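Local structure of DNA ligase (Aquifex aeolicus, 3QWU) at residues R311-A316 and D342-E347; V302-T307 and K350-M355. The protein is a putative ATP-dependent polynucleotide ligase, related to RNA ligases, that binds adenosine and calcium and probably seals nucleic acid ends through an adenylated intermediate. One frame throughout, in Å; residues are numbered along the deposited sequence.

Contact 1: R311-A316 and D342-E347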
loop_
_atom_site.group_PDB
_atom_site.type_symbol
_atom_site.label_atom_id
_atom_site.label_comp_id
_atom_site.label_asym_id
_atom_site.label_seq_id
_atom_site.Cartn_x
_atom_site.Cartn_y
_atom_site.Cartn_z
ATOM N N ARG A 311 32.890 3.813 -21.024
ATOM C CA ARG A 311 34.064 4.205 -21.808
ATOM C C ARG A 311 34.952 5.167 -21.005
ATOM O O ARG A 311 36.185 5.092 -21.098
ATOM C CB ARG A 311 33.627 4.840 -23.125
ATOM C CG ARG A 311 32.642 3.935 -23.884
ATOM C CD ARG A 311 32.424 4.351 -25.295
ATOM N NE ARG A 311 33.498 3.869 -26.154
ATOM C CZ ARG A 311 33.599 4.125 -27.460
ATOM N NH1 ARG A 311 34.636 3.632 -28.133
ATOM N NH2 ARG A 311 32.683 4.863 -28.085
ATOM N N LYS A 312 34.332 6.008 -20.172
ATOM C CA LYS A 312 35.073 6.954 -19.370
ATOM C C LYS A 312 34.843 6.740 -17.882
ATOM O O LYS A 312 33.693 6.674 -17.430
ATOM C CB LYS A 312 34.609 8.365 -19.685
ATOM C CG LYS A 312 34.905 8.860 -21.068
ATOM C CD LYS A 312 35.044 10.405 -21.042
ATOM C CE LYS A 312 35.244 11.021 -22.452
ATOM N NZ LYS A 312 35.344 12.517 -22.350
ATOM N N LYS A 313 35.926 6.704 -17.121
ATOM C CA LYS A 313 35.874 6.736 -15.646
ATOM C C LYS A 313 35.149 7.937 -15.050
ATOM O O LYS A 313 34.330 7.781 -14.178
ATOM C CB LYS A 313 37.283 6.697 -15.043
ATOM C CG LYS A 313 37.318 6.128 -13.644
ATOM C CD LYS A 313 38.585 6.552 -12.903
ATOM C CE LYS A 313 38.571 6.064 -11.461
ATOM N NZ LYS A 313 39.677 6.698 -10.656
ATOM N N GLU A 314 35.445 9.139 -15.491
ATOM C CA GLU A 314 34.742 10.297 -14.940
ATOM C C GLU A 314 33.192 10.086 -14.980
ATOM O O GLU A 314 32.486 10.509 -14.073
ATOM C CB GLU A 314 35.157 11.591 -15.665
ATOM C CG GLU A 314 34.441 11.824 -17.041
ATOM C CD GLU A 314 35.219 12.754 -17.996
ATOM O OE1 GLU A 314 36.295 12.329 -18.476
ATOM O OE2 GLU A 314 34.747 13.894 -18.282
ATOM N N ASN A 315 32.704 9.424 -16.023
ATOM C CA ASN A 315 31.280 9.137 -16.200
ATOM C C ASN A 315 30.670 8.144 -15.207
ATOM O O ASN A 315 29.496 8.281 -14.847
ATOM C CB ASN A 315 31.004 8.659 -17.626
ATOM C CG ASN A 315 31.168 9.761 -18.618
ATOM O OD1 ASN A 315 31.068 10.927 -18.251
ATOM N ND2 ASN A 315 31.396 9.410 -19.887
ATOM N N ALA A 316 31.472 7.185 -14.748
ATOM C CA ALA A 316 31.016 6.260 -13.743
ATOM C C ALA A 316 30.944 6.968 -12.442
ATOM O O ALA A 316 29.983 6.774 -11.706
ATOM C CB ALA A 316 31.904 5.076 -13.650
ATOM N N ASP A 342 38.480 -2.379 -22.737
ATOM C CA ASP A 342 38.490 -0.911 -22.996
ATOM C C ASP A 342 37.448 -0.099 -22.188
ATOM O O ASP A 342 37.265 1.109 -22.442
ATOM C CB ASP A 342 38.226 -0.617 -24.478
ATOM C CG ASP A 342 39.447 -0.803 -25.340
ATOM O OD1 ASP A 342 40.574 -0.593 -24.818
ATOM O OD2 ASP A 342 39.272 -1.134 -26.542
ATOM N N TYR A 343 36.785 -0.739 -21.225
ATOM C CA TYR A 343 35.751 -0.081 -20.425
ATOM C C TYR A 343 36.108 -0.119 -18.959
ATOM O O TYR A 343 36.803 -1.018 -18.496
ATOM C CB TYR A 343 34.403 -0.763 -20.620
ATOM C CG TYR A 343 33.923 -0.714 -22.042
ATOM C CD1 TYR A 343 33.104 0.315 -22.492
ATOM C CD2 TYR A 343 34.302 -1.693 -22.952
ATOM C CE1 TYR A 343 32.669 0.371 -23.828
ATOM C CE2 TYR A 343 33.854 -1.654 -24.306
ATOM C CZ TYR A 343 33.038 -0.615 -24.735
ATOM O OH TYR A 343 32.619 -0.558 -26.057
ATOM N N TRP A 344 35.643 0.891 -18.239
ATOM C CA TRP A 344 35.622 0.871 -16.786
ATOM C C TRP A 344 34.374 0.110 -16.301
ATOM O O TRP A 344 33.255 0.511 -16.613
ATOM C CB TRP A 344 35.636 2.300 -16.284
ATOM C CG TRP A 344 36.943 2.908 -16.545
ATOM C CD1 TRP A 344 37.351 3.557 -17.686
ATOM C CD2 TRP A 344 38.071 2.884 -15.673
ATOM N NE1 TRP A 344 38.657 3.963 -17.555
ATOM C CE2 TRP A 344 39.126 3.560 -16.335
ATOM C CE3 TRP A 344 38.293 2.363 -14.388
ATOM C CZ2 TRP A 344 40.379 3.735 -15.757
ATOM C CZ3 TRP A 344 39.552 2.541 -13.805
ATOM C CH2 TRP A 344 40.579 3.220 -14.493
ATOM N N ARG A 345 34.557 -0.993 -15.580
ATOM C CA ARG A 345 33.421 -1.720 -15.001
ATOM C C ARG A 345 32.989 -1.120 -13.652
ATOM O O ARG A 345 33.829 -0.909 -12.767
ATOM C CB ARG A 345 33.760 -3.195 -14.825
ATOM C CG ARG A 345 32.830 -3.941 -13.929
ATOM C CD ARG A 345 31.473 -4.032 -14.516
ATOM N NE ARG A 345 31.486 -4.845 -15.713
ATOM C CZ ARG A 345 30.423 -5.141 -16.436
ATOM N NH1 ARG A 345 29.226 -4.661 -16.118
ATOM N NH2 ARG A 345 30.562 -5.905 -17.504
ATOM N N LEU A 346 31.704 -0.798 -13.512
ATOM C CA LEU A 346 31.176 -0.316 -12.230
ATOM C C LEU A 346 30.207 -1.321 -11.624
ATOM O O LEU A 346 29.318 -1.843 -12.310
ATOM C CB LEU A 346 30.465 1.010 -12.372
ATOM C CG LEU A 346 29.883 1.597 -11.081
ATOM C CD1 LEU A 346 30.981 1.990 -10.081
ATOM C CD2 LEU A 346 29.047 2.785 -11.461
ATOM N N GLU A 347 30.391 -1.590 -10.336
ATOM C CA GLU A 347 29.432 -2.380 -9.568
ATOM C C GLU A 347 29.087 -1.573 -8.358
ATOM O O GLU A 347 29.975 -1.047 -7.714
ATOM C CB GLU A 347 30.029 -3.712 -9.078
ATOM C CG GLU A 347 30.384 -4.729 -10.143
ATOM C CD GLU A 347 30.737 -6.092 -9.552
ATOM O OE1 GLU A 347 30.373 -6.387 -8.390
ATOM O OE2 GLU A 347 31.380 -6.885 -10.275
#
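Lys313 lies across the indole of Trp344 where helix 313-325 packs on strand 343-352, the central strand of a three-stranded antiparallel sheet in the C-terminal region of the ligase. CB of Lys313 stands over the indole face, 3.8 Å from the centroid of the five-membered ring and 7° off its normal, a nearly vertical CH-pi contact. CG moves on toward the six-membered ring, 3.9 Å from Trp344 CD2, and CD passes above its far side, 4.2 Å from Trp344 CH2. With CG of Lys313 anti to the backbone N (chi1 -155°) and the rest of the chain extended, the aliphatic part spans the indole while NZ is carried beyond it. At the indole edge, in its plane, Arg311 O approaches Trp344 CD1 at 3.9 Å. Were Trp344 replaced by an alanine, the Lys313 methylenes would probably lose their aromatic platform, with a gap opened beneath this end of the helix segment. Farther along, Ala316 CB meets Leu346 CD2 at 4.3 Å, and Phe310 and Leu337 from the flanking strands extend this apolar patch. At the other end, Arg311 and Tyr343 run side by side in the same direction, guanidinium and ring planes 35° apart. The phenol OH of Tyr343 is hydrogen-bonded to Asp114 of helix 106-115, while its CE1 packs 3.6 Å from Arg311 CG.

Contact 2: V302-T307 and K350-M355; sequences VYKTFT and KVFLNM
Phe306 and Lys350 cross at about a right angle on outer strand 303-310 and central strand 343-352 of the three-stranded antiparallel sheet, with the lysine chain passing over one face of the phenyl ring. CE of Lys350 is 3.4 Å from Phe306 CE1, offset toward the rim, and NZ lies 4.2 Å from the ring centroid in a cation-pi contact. Extended beyond CG, the Lys350 chain runs along the ring from CD to NZ; NZ also hydrogen-bonds to Pro139 O. Phe352, by contrast, offers its ring edge to residues 302-304: Val302 O lies in the ring plane, and Lys304 CG packs 3.8 Å from Phe352 CE2, the two side chains slanting past each other. Tyr303 and Val351 form a non-hydrogen-bonded pair, with CB and CG2 touching at 4.0 Å. The next pair, Lys304 with Lys350, is hydrogen-bonded in both directions, and Phe352 N adds a 2.8 Å bond to Val302 O just before helix 353-363 begins. There Val302 CG1 meets Met355 CG. Both lysines lay methylenes against aromatic rings, but Lys350 also turns its ammonium to the Phe306 face, whereas that of Lys304 goes to Thr242 O and Glu142, a salt bridge that probably offsets its charge beside the calcium ligand Glu143.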
loop_
_atom_site.group_PDB
_atom_site.type_symbol
_atom_site.label_atom_id
_atom_site.label_comp_id
_atom_site.label_asym_id
_atom_site.label_seq_id
_atom_site.Cartn_x
_atom_site.Cartn_y
_atom_site.Cartn_z
ATOM N N VAL A 302 20.104 -4.920 3.712
ATOM C CA VAL A 302 19.220 -5.221 2.589
ATOM C C VAL A 302 19.557 -4.268 1.429
ATOM O O VAL A 302 19.452 -3.050 1.551
ATOM C CB VAL A 302 17.750 -5.099 2.967
ATOM C CG1 VAL A 302 16.864 -5.249 1.692
ATOM C CG2 VAL A 302 17.410 -6.100 4.010
ATOM N N TYR A 303 19.969 -4.840 0.309
ATOM C CA TYR A 303 20.477 -4.046 -0.786
ATOM C C TYR A 303 20.314 -4.772 -2.141
ATOM O O TYR A 303 20.196 -6.011 -2.173
ATOM C CB TYR A 303 21.967 -3.719 -0.512
ATOM C CG TYR A 303 22.897 -4.917 -0.516
ATOM C CD1 TYR A 303 23.239 -5.559 0.658
ATOM C CD2 TYR A 303 23.467 -5.389 -1.703
ATOM C CE1 TYR A 303 24.095 -6.664 0.666
ATOM C CE2 TYR A 303 24.331 -6.497 -1.695
ATOM C CZ TYR A 303 24.624 -7.112 -0.505
ATOM O OH TYR A 303 25.477 -8.177 -0.468
ATOM N N LYS A 304 20.304 -4.000 -3.230
ATOM C CA LYS A 304 20.360 -4.538 -4.610
ATOM C C LYS A 304 21.701 -4.197 -5.223
ATOM O O LYS A 304 22.151 -3.091 -5.067
ATOM C CB LYS A 304 19.279 -3.926 -5.499
ATOM C CG LYS A 304 17.853 -4.251 -5.115
ATOM C CD LYS A 304 16.908 -4.143 -6.336
ATOM C CE LYS A 304 15.497 -3.715 -5.985
ATOM N NZ LYS A 304 14.674 -3.868 -7.147
ATOM N N THR A 305 22.336 -5.125 -5.918
ATOM C CA THR A 305 23.619 -4.825 -6.562
ATOM C C THR A 305 23.358 -4.535 -8.031
ATOM O O THR A 305 22.574 -5.212 -8.649
ATOM C CB THR A 305 24.686 -5.992 -6.374
ATOM O OG1 THR A 305 25.098 -6.068 -4.987
ATOM C CG2 THR A 305 25.950 -5.768 -7.238
ATOM N N PHE A 306 24.021 -3.517 -8.567
ATOM C CA PHE A 306 23.943 -3.131 -9.992
ATOM C C PHE A 306 25.295 -3.195 -10.624
ATOM O O PHE A 306 26.278 -2.923 -9.930
ATOM C CB PHE A 306 23.430 -1.708 -10.111
ATOM C CG PHE A 306 22.024 -1.585 -9.703
ATOM C CD1 PHE A 306 21.686 -1.547 -8.373
ATOM C CD2 PHE A 306 21.029 -1.564 -10.629
ATOM C CE1 PHE A 306 20.366 -1.470 -7.990
ATOM C CE2 PHE A 306 19.718 -1.454 -10.244
ATOM C CZ PHE A 306 19.386 -1.430 -8.938
ATOM N N THR A 307 25.371 -3.566 -11.904
ATOM C CA THR A 307 26.664 -3.602 -12.590
ATOM C C THR A 307 26.583 -3.017 -13.989
ATOM O O THR A 307 25.669 -3.291 -14.721
ATOM C CB THR A 307 27.281 -5.038 -12.638
ATOM O OG1 THR A 307 28.576 -4.995 -13.284
ATOM C CG2 THR A 307 26.399 -6.014 -13.399
ATOM N N LYS A 350 22.620 -0.374 -4.018
ATOM C CA LYS A 350 21.598 0.467 -3.401
ATOM C C LYS A 350 21.196 -0.281 -2.109
ATOM O O LYS A 350 20.657 -1.393 -2.165
ATOM C CB LYS A 350 20.377 0.715 -4.330
ATOM C CG LYS A 350 20.663 1.605 -5.576
ATOM C CD LYS A 350 19.516 1.624 -6.652
ATOM C CE LYS A 350 20.123 1.880 -8.086
ATOM N NZ LYS A 350 19.189 2.418 -9.114
ATOM N N VAL A 351 21.547 0.298 -0.966
ATOM C CA VAL A 351 21.238 -0.232 0.360
ATOM C C VAL A 351 19.965 0.456 0.827
ATOM O O VAL A 351 19.960 1.685 0.947
ATOM C CB VAL A 351 22.386 0.103 1.406
ATOM C CG1 VAL A 351 22.015 -0.353 2.828
ATOM C CG2 VAL A 351 23.772 -0.488 0.966
ATOM N N PHE A 352 18.911 -0.317 1.088
ATOM C CA PHE A 352 17.641 0.197 1.618
ATOM C C PHE A 352 17.676 0.262 3.152
ATOM O O PHE A 352 17.425 -0.743 3.836
ATOM C CB PHE A 352 16.496 -0.725 1.155
ATOM C CG PHE A 352 16.352 -0.778 -0.349
ATOM C CD1 PHE A 352 15.519 0.111 -1.013
ATOM C CD2 PHE A 352 17.125 -1.659 -1.101
ATOM C CE1 PHE A 352 15.429 0.088 -2.402
ATOM C CE2 PHE A 352 17.045 -1.683 -2.486
ATOM C CZ PHE A 352 16.189 -0.838 -3.135
ATOM N N LEU A 353 17.962 1.453 3.682
ATOM C CA LEU A 353 18.258 1.641 5.102
ATOM C C LEU A 353 17.049 1.423 5.979
ATOM O O LEU A 353 17.179 0.950 7.112
ATOM C CB LEU A 353 18.766 3.074 5.390
ATOM C CG LEU A 353 20.221 3.542 5.237
ATOM C CD1 LEU A 353 21.164 2.609 4.457
ATOM C CD2 LEU A 353 20.171 4.924 4.584
ATOM N N ASN A 354 15.888 1.817 5.472
ATOM C CA ASN A 354 14.663 1.685 6.242
ATOM C C ASN A 354 14.177 0.255 6.287
ATOM O O ASN A 354 13.816 -0.231 7.332
ATOM C CB ASN A 354 13.595 2.692 5.787
ATOM C CG ASN A 354 13.974 4.166 6.196
ATOM O OD1 ASN A 354 13.557 5.149 5.561
ATOM N ND2 ASN A 354 14.811 4.288 7.226
ATOM N N MET A 355 14.251 -0.455 5.185
ATOM C CA MET A 355 13.941 -1.866 5.205
ATOM C C MET A 355 14.938 -2.575 6.075
ATOM O O MET A 355 14.547 -3.459 6.861
ATOM C CB MET A 355 13.986 -2.481 3.805
ATOM C CG MET A 355 13.496 -3.895 3.755
ATOM S SD MET A 355 11.790 -4.034 4.394
ATOM C CE MET A 355 10.903 -3.868 2.837
#

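After helix 276-299, residue 302 and the start of strand 303-310 supply the first side of contact 2. The strand then runs into helix 313-325, whose start forms one side of contact 1. After strand 330-340 the chain turns back along strand 343-352, which closes the loop of contact 1 with its first residues and that of contact 2 with its last, together with the start of helix 353-363. Contact 1 is therefore nested inside contact 2, their centres about 21 Å apart at the two ends of this shared central strand. Contact 2 joins two sheet strands and leads into helix 353-363; contact 1 brings helix 313-325 against the same sheet.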